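Local coordinates for protein MAU2 chromatid cohesion factor homolog (Saccharomyces cerevisiae, PDB 4XDN) that forms with SCC2 the complex required for cohesin to associate with chromosomes, and so takes part in sister chromatid cohesion, at residues 211-216 with 305-310. Sequence-based numbering, arbitrary orientation.
Sequences SQWKWF and IALKVE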
ATOM      1  N   SER A 211      15.134  -5.951  21.128  1.00 38.31           N
ATOM      2  CA  SER A 211      16.022  -6.635  20.196  1.00 36.42           C
ATOM      3  C   SER A 211      15.687  -6.219  18.769  1.00 32.67           C
ATOM      4  O   SER A 211      14.553  -5.838  18.472  1.00 30.19           O
ATOM      5  CB  SER A 211      15.902  -8.154  20.344  1.00 35.77           C
ATOM      6  OG  SER A 211      14.637  -8.615  19.903  1.00 34.23           O
ATOM      7  N   GLN A 212      16.682  -6.291  17.891  1.00 31.83           N
ATOM      8  CA  GLN A 212      16.493  -5.973  16.480  1.00 32.11           C
ATOM      9  C   GLN A 212      15.412  -6.855  15.872  1.00 29.61           C
ATOM     10  O   GLN A 212      14.613  -6.410  15.047  1.00 29.20           O
ATOM     11  CB  GLN A 212      17.808  -6.149  15.718  1.00 32.14           C
ATOM     12  CG  GLN A 212      17.702  -5.925  14.221  1.00 29.58           C
ATOM     13  CD  GLN A 212      19.038  -6.058  13.522  1.00 30.59           C
ATOM     14  OE1 GLN A 212      19.798  -6.991  13.787  1.00 30.71           O
ATOM     15  NE2 GLN A 212      19.337  -5.120  12.630  1.00 29.29           N
ATOM     16  N   TRP A 213      15.393  -8.111  16.298  1.00 28.70           N
ATOM     17  CA  TRP A 213      14.448  -9.092  15.789  1.00 29.96           C
ATOM     18  C   TRP A 213      13.007  -8.719  16.138  1.00 29.86           C
ATOM     19  O   TRP A 213      12.134  -8.733  15.270  1.00 29.03           O
ATOM     20  CB  TRP A 213      14.799 -10.477  16.340  1.00 33.67           C
ATOM     21  CG  TRP A 213      13.853 -11.569  15.946  1.00 34.24           C
ATOM     22  CD1 TRP A 213      13.205 -12.426  16.785  1.00 37.55           C
ATOM     23  CD2 TRP A 213      13.452 -11.932  14.617  1.00 32.99           C
ATOM     24  NE1 TRP A 213      12.427 -13.297  16.065  1.00 37.38           N
ATOM     25  CE2 TRP A 213      12.561 -13.016  14.732  1.00 34.12           C
ATOM     26  CE3 TRP A 213      13.760 -11.446  13.343  1.00 31.93           C
ATOM     27  CZ2 TRP A 213      11.971 -13.620  13.624  1.00 32.55           C
ATOM     28  CZ3 TRP A 213      13.173 -12.047  12.245  1.00 32.24           C
ATOM     29  CH2 TRP A 213      12.290 -13.123  12.392  1.00 33.82           C
ATOM     30  N   LYS A 214      12.754  -8.375  17.397  1.00 28.40           N
ATOM     31  CA  LYS A 214      11.402  -8.021  17.817  1.00 28.58           C
ATOM     32  C   LYS A 214      10.923  -6.749  17.127  1.00 29.07           C
ATOM     33  O   LYS A 214       9.800  -6.689  16.634  1.00 29.28           O
ATOM     34  CB  LYS A 214      11.323  -7.839  19.333  1.00 31.11           C
ATOM     35  CG  LYS A 214       9.952  -7.363  19.796  1.00 32.54           C
ATOM     36  CD  LYS A 214       9.755  -7.488  21.298  1.00 34.23           C
ATOM     37  CE  LYS A 214       8.329  -7.112  21.673  1.00 36.21           C
ATOM     38  NZ  LYS A 214       8.066  -7.208  23.132  1.00 40.27           N
ATOM     39  N   TRP A 215      11.781  -5.735  17.101  1.00 29.66           N
ATOM     40  CA  TRP A 215      11.441  -4.466  16.472  1.00 29.94           C
ATOM     41  C   TRP A 215      11.207  -4.636  14.976  1.00 30.88           C
ATOM     42  O   TRP A 215      10.381  -3.939  14.392  1.00 34.27           O
ATOM     43  CB  TRP A 215      12.541  -3.432  16.723  1.00 29.43           C
ATOM     44  CG  TRP A 215      12.375  -2.677  18.014  1.00 32.11           C
ATOM     45  CD1 TRP A 215      11.201  -2.259  18.574  1.00 34.20           C
ATOM     46  CD2 TRP A 215      13.415  -2.255  18.906  1.00 33.94           C
ATOM     47  NE1 TRP A 215      11.446  -1.601  19.754  1.00 36.95           N
ATOM     48  CE2 TRP A 215      12.796  -1.589  19.983  1.00 36.51           C
ATOM     49  CE3 TRP A 215      14.808  -2.378  18.899  1.00 35.65           C
ATOM     50  CZ2 TRP A 215      13.523  -1.041  21.039  1.00 38.55           C
ATOM     51  CZ3 TRP A 215      15.528  -1.836  19.949  1.00 37.02           C
ATOM     52  CH2 TRP A 215      14.884  -1.176  21.005  1.00 39.41           C
ATOM     53  N   PHE A 216      11.926  -5.566  14.358  1.00 30.52           N
ATOM     54  CA  PHE A 216      11.692  -5.879  12.955  1.00 28.35           C
ATOM     55  C   PHE A 216      10.295  -6.464  12.762  1.00 27.75           C
ATOM     56  O   PHE A 216       9.549  -6.041  11.883  1.00 26.13           O
ATOM     57  CB  PHE A 216      12.737  -6.861  12.430  1.00 28.00           C
ATOM     58  CG  PHE A 216      12.325  -7.550  11.161  1.00 25.47           C
ATOM     59  CD1 PHE A 216      12.279  -6.853   9.964  1.00 25.84           C
ATOM     60  CD2 PHE A 216      11.969  -8.886  11.167  1.00 25.11           C
ATOM     61  CE1 PHE A 216      11.891  -7.481   8.796  1.00 25.01           C
ATOM     62  CE2 PHE A 216      11.579  -9.518  10.002  1.00 24.81           C
ATOM     63  CZ  PHE A 216      11.540  -8.813   8.814  1.00 26.38           C
ATOM     64  N   ILE A 305      22.229 -18.091  12.676  1.00 40.56           N
ATOM     65  CA  ILE A 305      20.864 -17.767  12.276  1.00 38.57           C
ATOM     66  C   ILE A 305      20.810 -16.303  11.856  1.00 41.32           C
ATOM     67  O   ILE A 305      20.599 -15.416  12.685  1.00 44.62           O
ATOM     68  CB  ILE A 305      19.838 -18.024  13.397  1.00 36.62           C
ATOM     69  CG1 ILE A 305      19.918 -19.483  13.860  1.00 38.92           C
ATOM     70  CG2 ILE A 305      18.425 -17.684  12.908  1.00 33.57           C
ATOM     71  CD1 ILE A 305      18.879 -19.874  14.890  1.00 39.76           C
ATOM     72  N   ALA A 306      21.010 -16.064  10.562  1.00 40.57           N
ATOM     73  CA  ALA A 306      21.020 -14.715  10.009  1.00 39.18           C
ATOM     74  C   ALA A 306      19.963 -14.569   8.920  1.00 40.31           C
ATOM     75  O   ALA A 306      19.932 -15.342   7.963  1.00 41.39           O
ATOM     76  CB  ALA A 306      22.397 -14.381   9.457  1.00 38.40           C
ATOM     77  N   LEU A 307      19.100 -13.572   9.080  1.00 38.47           N
ATOM     78  CA  LEU A 307      18.070 -13.268   8.094  1.00 41.11           C
ATOM     79  C   LEU A 307      18.420 -12.003   7.324  1.00 37.17           C
ATOM     80  O   LEU A 307      18.686 -10.960   7.921  1.00 35.99           O
ATOM     81  CB  LEU A 307      16.707 -13.102   8.772  1.00 46.42           C
ATOM     82  CG  LEU A 307      15.826 -14.346   8.889  1.00 53.06           C
ATOM     83  CD1 LEU A 307      14.614 -14.055   9.759  1.00 52.93           C
ATOM     84  CD2 LEU A 307      15.379 -14.807   7.518  1.00 57.30           C
ATOM     85  N   LYS A 308      18.420 -12.101   5.997  1.00 34.90           N
ATOM     86  CA  LYS A 308      18.652 -10.943   5.141  1.00 35.56           C
ATOM     87  C   LYS A 308      17.323 -10.308   4.737  1.00 33.57           C
ATOM     88  O   LYS A 308      16.425 -10.992   4.249  1.00 32.38           O
ATOM     89  CB  LYS A 308      19.451 -11.340   3.901  1.00 36.25           C
ATOM     90  CG  LYS A 308      19.701 -10.191   2.933  1.00 39.26           C
ATOM     91  CD  LYS A 308      20.726 -10.574   1.877  1.00 43.55           C
ATOM     92  CE  LYS A 308      20.863  -9.507   0.809  1.00 46.92           C
ATOM     93  NZ  LYS A 308      21.818  -9.919  -0.258  1.00 49.63           N
ATOM     94  N   VAL A 309      17.207  -9.001   4.952  1.00 32.79           N
ATOM     95  CA  VAL A 309      15.996  -8.257   4.621  1.00 33.53           C
ATOM     96  C   VAL A 309      16.282  -7.237   3.522  1.00 33.12           C
ATOM     97  O   VAL A 309      17.218  -6.442   3.629  1.00 31.99           O
ATOM     98  CB  VAL A 309      15.424  -7.532   5.856  1.00 32.43           C
ATOM     99  CG1 VAL A 309      14.140  -6.786   5.497  1.00 32.22           C
ATOM    100  CG2 VAL A 309      15.165  -8.525   6.979  1.00 30.86           C
ATOM    101  N   GLU A 310      15.467  -7.272   2.472  1.00 34.77           N
ATOM    102  CA  GLU A 310      15.595  -6.346   1.350  1.00 36.84           C
ATOM    103  C   GLU A 310      14.320  -5.524   1.174  1.00 35.91           C
ATOM    104  O   GLU A 310      13.231  -6.072   1.009  1.00 35.30           O
ATOM    105  CB  GLU A 310      15.916  -7.106   0.062  1.00 39.52           C
ATOM    106  CG  GLU A 310      17.348  -7.603  -0.021  1.00 44.05           C
ATOM    107  CD  GLU A 310      17.584  -8.509  -1.216  1.00 48.68           C
ATOM    108  OE1 GLU A 310      17.193  -9.694  -1.152  1.00 47.88           O
ATOM    109  OE2 GLU A 310      18.163  -8.037  -2.217  1.00 51.93           O
TER
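Trp213 and Leu307 meet through the six-membered end of the indole: CD1 of the leucine lies 3.5 Å from Trp213 CZ3 and 3.6 Å from CH2, so a single methyl makes this touch, coming in at a slant to the ring. The first torsion (177°) sets the indole CG anti to the backbone N, and chi2 of -126° turns the six-membered ring toward the strand; on the pyrrole side NE1 hydrogen-bonds to Ser177 OG, tying that part of the ring to helix 170-189. About one turn on, Phe216 meets Val309, here through both methyls. Its CE1 is 3.9 Å from Val309 CG2 and 4.1 Å from CG1, and Phe216 CZ lies 4.1 Å from Val309 CG2, so the outer ring atoms make the contact, with CG2 oblique to the ring.

The two apolar pairs join the first turn of helix 212-228 to strand 305-310 of a beta hairpin, one of the few strands in this overwhelmingly helical protein. Leu307 and Val309, two apart on the extended strand, share a face, and the CB of each is directed toward the helix; their backbones pair with Ile299 and Cys297 of the neighbouring strand 297-302. Ile301 and Ile299 of that strand touch Trp213 and Phe216 respectively. Along Lys308 to Glu310 a strand from the chain of another protein, probably SCC2, pairs antiparallel and extends the sheet across the interface, and apolar side chains of that chain also pack on Phe216, Leu307 and Val309.

Ser211 N-caps the helix: its OG accepts from Lys214 N at 3.1 Å with an N-H...O angle of 162°, closing the turn from which Trp213 projects, and also hydrogen-bonds to Arg208 O.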